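Local coordinates for serpin 2 (PDB 3PZF), which inhibits serine proteases that activate phenoloxidase, and so restrains the melanization immune response in the hemolymph of the malaria mosquito Anopheles gambiae, at residues Gly231-Leu235 with Tyr247-Asn252; Pro373-Phe377 with Ala389-Glu393. All blocks are in the same frame, centred on the assembly; numbering follows the deposited sequence.

Contact 1 (Gly231-Leu235 with Tyr247-Asn252); sequences GAQIL and YFILPN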
loop_
_atom_site.group_PDB
_atom_site.type_symbol
_atom_site.label_atom_id
_atom_site.label_comp_id
_atom_site.label_asym_id
_atom_site.label_seq_id
_atom_site.Cartn_x
_atom_site.Cartn_y
_atom_site.Cartn_z
ATOM N N GLY A 231 -16.682 5.711 -15.264
ATOM C CA GLY A 231 -17.769 4.751 -15.192
ATOM C C GLY A 231 -17.926 4.172 -13.796
ATOM O O GLY A 231 -18.185 2.983 -13.635
ATOM N N ALA A 232 -17.807 5.018 -12.778
ATOM C CA ALA A 232 -17.792 4.538 -11.397
ATOM C C ALA A 232 -18.159 5.641 -10.430
ATOM O O ALA A 232 -17.866 6.817 -10.684
ATOM C CB ALA A 232 -16.361 4.034 -11.044
ATOM N N GLN A 233 -18.750 5.259 -9.302
ATOM C CA GLN A 233 -18.971 6.200 -8.218
ATOM C C GLN A 233 -17.733 6.277 -7.383
ATOM O O GLN A 233 -17.026 5.272 -7.199
ATOM C CB GLN A 233 -20.146 5.755 -7.356
ATOM C CG GLN A 233 -21.533 5.966 -8.037
ATOM C CD GLN A 233 -22.606 5.219 -7.266
ATOM O OE1 GLN A 233 -22.575 3.981 -7.200
ATOM N NE2 GLN A 233 -23.538 5.963 -6.651
ATOM N N ILE A 234 -17.418 7.475 -6.907
ATOM C CA ILE A 234 -16.296 7.604 -6.001
ATOM C C ILE A 234 -16.754 8.243 -4.703
ATOM O O ILE A 234 -17.507 9.207 -4.720
ATOM C CB ILE A 234 -15.175 8.440 -6.655
ATOM C CG1 ILE A 234 -14.812 7.818 -8.017
ATOM C CG2 ILE A 234 -13.987 8.473 -5.751
ATOM C CD1 ILE A 234 -13.730 8.567 -8.789
ATOM N N LEU A 235 -16.268 7.723 -3.582
ATOM C CA LEU A 235 -16.678 8.186 -2.247
ATOM C C LEU A 235 -15.465 8.359 -1.346
ATOM O O LEU A 235 -14.547 7.545 -1.383
ATOM C CB LEU A 235 -17.629 7.143 -1.611
ATOM C CG LEU A 235 -17.989 7.351 -0.137
ATOM C CD1 LEU A 235 -19.055 8.468 0.037
ATOM C CD2 LEU A 235 -18.540 6.058 0.486
ATOM N N TYR A 247 -10.667 6.250 0.134
ATOM C CA TYR A 247 -11.516 6.458 -1.035
ATOM C C TYR A 247 -11.990 5.130 -1.588
ATOM O O TYR A 247 -11.262 4.136 -1.517
ATOM C CB TYR A 247 -10.739 7.178 -2.128
ATOM C CG TYR A 247 -10.592 8.674 -1.953
ATOM C CD1 TYR A 247 -9.531 9.207 -1.219
ATOM C CD2 TYR A 247 -11.508 9.569 -2.545
ATOM C CE1 TYR A 247 -9.384 10.604 -1.071
ATOM C CE2 TYR A 247 -11.347 10.953 -2.408
ATOM C CZ TYR A 247 -10.298 11.460 -1.667
ATOM O OH TYR A 247 -10.171 12.857 -1.573
ATOM N N PHE A 248 -13.229 5.102 -2.101
ATOM C CA PHE A 248 -13.809 3.897 -2.690
ATOM C C PHE A 248 -14.190 4.230 -4.116
ATOM O O PHE A 248 -14.842 5.249 -4.345
ATOM C CB PHE A 248 -15.084 3.473 -1.925
ATOM C CG PHE A 248 -14.838 3.184 -0.463
ATOM C CD1 PHE A 248 -14.637 1.883 -0.026
ATOM C CD2 PHE A 248 -14.741 4.224 0.462
ATOM C CE1 PHE A 248 -14.375 1.622 1.309
ATOM C CE2 PHE A 248 -14.481 3.957 1.805
ATOM C CZ PHE A 248 -14.314 2.650 2.230
ATOM N N ILE A 249 -13.813 3.380 -5.063
ATOM C CA ILE A 249 -14.252 3.538 -6.455
ATOM C C ILE A 249 -15.088 2.320 -6.821
ATOM O O ILE A 249 -14.556 1.212 -6.908
ATOM C CB ILE A 249 -13.067 3.659 -7.414
ATOM C CG1 ILE A 249 -12.223 4.901 -7.043
ATOM C CG2 ILE A 249 -13.547 3.715 -8.871
ATOM C CD1 ILE A 249 -10.862 4.999 -7.820
ATOM N N LEU A 250 -16.390 2.554 -7.025
ATOM C CA LEU A 250 -17.369 1.483 -7.224
ATOM C C LEU A 250 -17.852 1.568 -8.660
ATOM O O LEU A 250 -18.580 2.502 -9.018
ATOM C CB LEU A 250 -18.541 1.669 -6.258
ATOM C CG LEU A 250 -19.746 0.714 -6.432
ATOM C CD1 LEU A 250 -19.376 -0.729 -6.071
ATOM C CD2 LEU A 250 -20.905 1.193 -5.577
ATOM N N PRO A 251 -17.439 0.612 -9.503
ATOM C CA PRO A 251 -17.828 0.634 -10.920
ATOM C C PRO A 251 -19.359 0.650 -11.039
ATOM O O PRO A 251 -20.016 -0.029 -10.269
ATOM C CB PRO A 251 -17.278 -0.706 -11.458
ATOM C CG PRO A 251 -16.087 -1.011 -10.555
ATOM C CD PRO A 251 -16.510 -0.500 -9.187
ATOM N N ASN A 252 -19.908 1.459 -11.933
ATOM C CA ASN A 252 -21.327 1.394 -12.207
ATOM C C ASN A 252 -21.661 -0.032 -12.613
ATOM O O ASN A 252 -20.779 -0.800 -13.020
ATOM C CB ASN A 252 -21.688 2.363 -13.339
ATOM C CG ASN A 252 -21.366 3.817 -13.010
ATOM O OD1 ASN A 252 -21.340 4.251 -11.839
ATOM N ND2 ASN A 252 -21.150 4.593 -14.057
HETATM O O HOH W 1 -21.503 2.768 -9.242
#
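I234 and I249 stand side by side on one face of this antiparallel pair, pointing the same way, with CG1 of I234 4.0 Å from CG1 of I249. Both carry CG1 beside the backbone N (chi1 -54° and -61°), which turns CG2 of I249 back toward the start of the other strand, where it meets CB of A232 at 3.6 Å. At the far end CG2 of I234 comes up to the edge of the Y247 ring, near its plane. Helices 257-263 and 266-274 cover this isoleucine face.

On the other face Q233 runs alongside L250, and its OE1 lies 3.6 Å from L250 CD2. A water bridges Q233 OE1 (2.6 Å) and the backbone O of L250, while NE2 goes to Y224 OH and I367 O. Further along, CD2 of L235 touches the F248 ring at CD2. F368 packs against this whole row.

Q233 with L250 and L235 with F248 are the hydrogen-bonded pairs; the straightest bond runs from L250 N to Q233 O (2.8 Å, 171°). Beyond them N252 N reaches G231 O at 2.9 Å, next to the G1 bulge that G231 and A232 form opposite S227. The chemistry is thus a backbone ladder with an aliphatic face on the A232, I234 and I249 side and a mixed face on the other, where both ends of the glutamine's amide have partners.

Contact 2 (Pro373-Phe377 with Ala389-Glu393); sequences PFIFF and AGKIE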
loop_
_atom_site.group_PDB
_atom_site.type_symbol
_atom_site.label_atom_id
_atom_site.label_comp_id
_atom_site.label_asym_id
_atom_site.label_seq_id
_atom_site.Cartn_x
_atom_site.Cartn_y
_atom_site.Cartn_z
ATOM N N PRO A 373 -17.890 -5.775 -6.651
ATOM C CA PRO A 373 -16.463 -5.496 -6.386
ATOM C C PRO A 373 -16.090 -4.016 -6.573
ATOM O O PRO A 373 -16.701 -3.297 -7.367
ATOM C CB PRO A 373 -15.735 -6.361 -7.427
ATOM C CG PRO A 373 -16.630 -7.582 -7.559
ATOM C CD PRO A 373 -18.062 -6.933 -7.544
ATOM N N PHE A 374 -15.110 -3.569 -5.802
ATOM C CA PHE A 374 -14.712 -2.161 -5.860
ATOM C C PHE A 374 -13.265 -2.016 -5.492
ATOM O O PHE A 374 -12.651 -2.957 -4.985
ATOM C CB PHE A 374 -15.593 -1.330 -4.911
ATOM C CG PHE A 374 -15.570 -1.791 -3.465
ATOM C CD1 PHE A 374 -16.536 -2.694 -2.987
ATOM C CD2 PHE A 374 -14.628 -1.294 -2.576
ATOM C CE1 PHE A 374 -16.549 -3.081 -1.675
ATOM C CE2 PHE A 374 -14.627 -1.681 -1.241
ATOM C CZ PHE A 374 -15.597 -2.607 -0.790
ATOM N N ILE A 375 -12.729 -0.824 -5.784
ATOM C CA ILE A 375 -11.338 -0.462 -5.490
ATOM C C ILE A 375 -11.367 0.473 -4.305
ATOM O O ILE A 375 -12.312 1.234 -4.155
ATOM C CB ILE A 375 -10.761 0.271 -6.715
ATOM C CG1 ILE A 375 -10.773 -0.701 -7.911
ATOM C CG2 ILE A 375 -9.324 0.875 -6.410
ATOM C CD1 ILE A 375 -10.803 -0.021 -9.306
ATOM N N PHE A 376 -10.357 0.413 -3.440
ATOM C CA PHE A 376 -10.233 1.396 -2.382
ATOM C C PHE A 376 -8.767 1.801 -2.235
ATOM O O PHE A 376 -7.860 1.083 -2.699
ATOM C CB PHE A 376 -10.765 0.853 -1.057
ATOM C CG PHE A 376 -9.990 -0.329 -0.527
ATOM C CD1 PHE A 376 -10.380 -1.645 -0.834
ATOM C CD2 PHE A 376 -8.886 -0.139 0.303
ATOM C CE1 PHE A 376 -9.644 -2.738 -0.357
ATOM C CE2 PHE A 376 -8.155 -1.237 0.791
ATOM C CZ PHE A 376 -8.542 -2.535 0.459
ATOM N N PHE A 377 -8.539 2.961 -1.632
ATOM C CA PHE A 377 -7.184 3.382 -1.282
ATOM C C PHE A 377 -7.221 4.328 -0.088
ATOM O O PHE A 377 -8.253 4.940 0.198
ATOM C CB PHE A 377 -6.391 3.964 -2.486
ATOM C CG PHE A 377 -6.967 5.213 -3.100
ATOM C CD1 PHE A 377 -7.901 5.142 -4.123
ATOM C CD2 PHE A 377 -6.504 6.476 -2.711
ATOM C CE1 PHE A 377 -8.394 6.314 -4.722
ATOM C CE2 PHE A 377 -7.018 7.646 -3.311
ATOM C CZ PHE A 377 -7.953 7.542 -4.312
ATOM N N ALA A 389 -3.564 0.605 -1.187
ATOM C CA ALA A 389 -4.441 0.466 -2.365
ATOM C C ALA A 389 -4.929 -0.967 -2.388
ATOM O O ALA A 389 -4.187 -1.883 -2.033
ATOM C CB ALA A 389 -3.695 0.760 -3.643
ATOM N N GLY A 390 -6.166 -1.203 -2.806
ATOM C CA GLY A 390 -6.620 -2.594 -2.803
ATOM C C GLY A 390 -7.909 -2.727 -3.563
ATOM O O GLY A 390 -8.470 -1.731 -4.076
ATOM N N LYS A 391 -8.400 -3.962 -3.643
ATOM C CA LYS A 391 -9.721 -4.160 -4.203
ATOM C C LYS A 391 -10.402 -5.265 -3.445
ATOM O O LYS A 391 -9.763 -6.103 -2.820
ATOM C CB LYS A 391 -9.634 -4.500 -5.686
ATOM C CG LYS A 391 -8.832 -5.755 -5.958
ATOM C CD LYS A 391 -9.033 -6.234 -7.375
ATOM C CE LYS A 391 -8.285 -7.562 -7.575
ATOM N NZ LYS A 391 -8.587 -8.201 -8.871
ATOM N N ILE A 392 -11.724 -5.219 -3.473
ATOM C CA ILE A 392 -12.540 -6.238 -2.828
ATOM C C ILE A 392 -13.215 -7.027 -3.927
ATOM O O ILE A 392 -13.959 -6.472 -4.713
ATOM C CB ILE A 392 -13.596 -5.565 -1.944
ATOM C CG1 ILE A 392 -12.914 -4.838 -0.781
ATOM C CG2 ILE A 392 -14.625 -6.576 -1.408
ATOM C CD1 ILE A 392 -12.005 -5.759 0.082
ATOM N N GLU A 393 -12.928 -8.324 -4.003
ATOM C CA GLU A 393 -13.644 -9.228 -4.905
ATOM C C GLU A 393 -14.653 -10.109 -4.145
ATOM O O GLU A 393 -15.640 -10.592 -4.719
ATOM C CB GLU A 393 -12.622 -10.140 -5.596
ATOM C CG GLU A 393 -11.668 -9.443 -6.541
ATOM C CD GLU A 393 -12.281 -9.129 -7.892
ATOM O OE1 GLU A 393 -13.522 -9.303 -8.073
ATOM O OE2 GLU A 393 -11.512 -8.695 -8.774
#
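I392 lays its side chain over one face of the F374 ring, and following it outward from the backbone explains much of this strand pair. CB sits above the ring, 3.9 Å from its centroid and 17° off the normal, a CH-pi contact. CG1, beside the backbone N, presses on the far end of the ring, 3.5 Å from F374 CZ. CG2 branches over CE1 of the same ring, and the tip, CD1, swings across to CE1 of F376 at 3.9 Å. One isoleucine therefore bridges two phenylalanines of the opposite strand.

Both rings are brought there by the same torsion: CG lies between the backbone N and the carbonyl carbon (chi1 57° in F374, 64° in F376), folding each ring toward the partner strand. F376 uses this to lie over G390, whose CA is 4.0 Å from the ring centroid; G390 has no side chain, and F376 CZ comes to 3.8 Å from its CA. The side chains of F248 and F288 press on both rings from outside the pair.

Beneath them, I392 N gives a nearly straight bond to F374 O (2.9 Å), whereas the return bond from F374 N to I392 O is weak. F376 and G390 exchange two bonds, the one into G390 O arriving from above the carbonyl plane.

Where the strands end, E393 OE1 flanks the P373 ring and is hydrogen-bonded to T206 OG1. K391 extends away to a salt bridge with E393 OE2 (NZ to OE2 3.0 Å), and its NZ also donates to H37 O and F34 O.

This is the C-terminal beta hairpin of the serpin fold, strands s4B and s5B of the buried sheet B.

How the contacts relate
Contacts 1 and 2 are neighbouring hairpins of serpin sheet B, their centres about 10 Å apart. Strands 244-251 and 374-380 lie next to each other, probably joined by backbone hydrogen bonds from Y247 N to F377 O (2.7 Å) and from I249 N to I375 O. Both contacts are largely buried, contact 2 being nearer the chain's centre: its own centre lies about 12 Å away, against about 19 Å for contact 1. Aliphatic pairs and a water-linked glutamine mark contact 1, one face of which meets strand 366-369. Contact 2 relies on phenylalanine faces over isoleucine and glycine, and its one lysine-glutamate pair sits by the end of strand 386-392. Helix 257-263 packs against both.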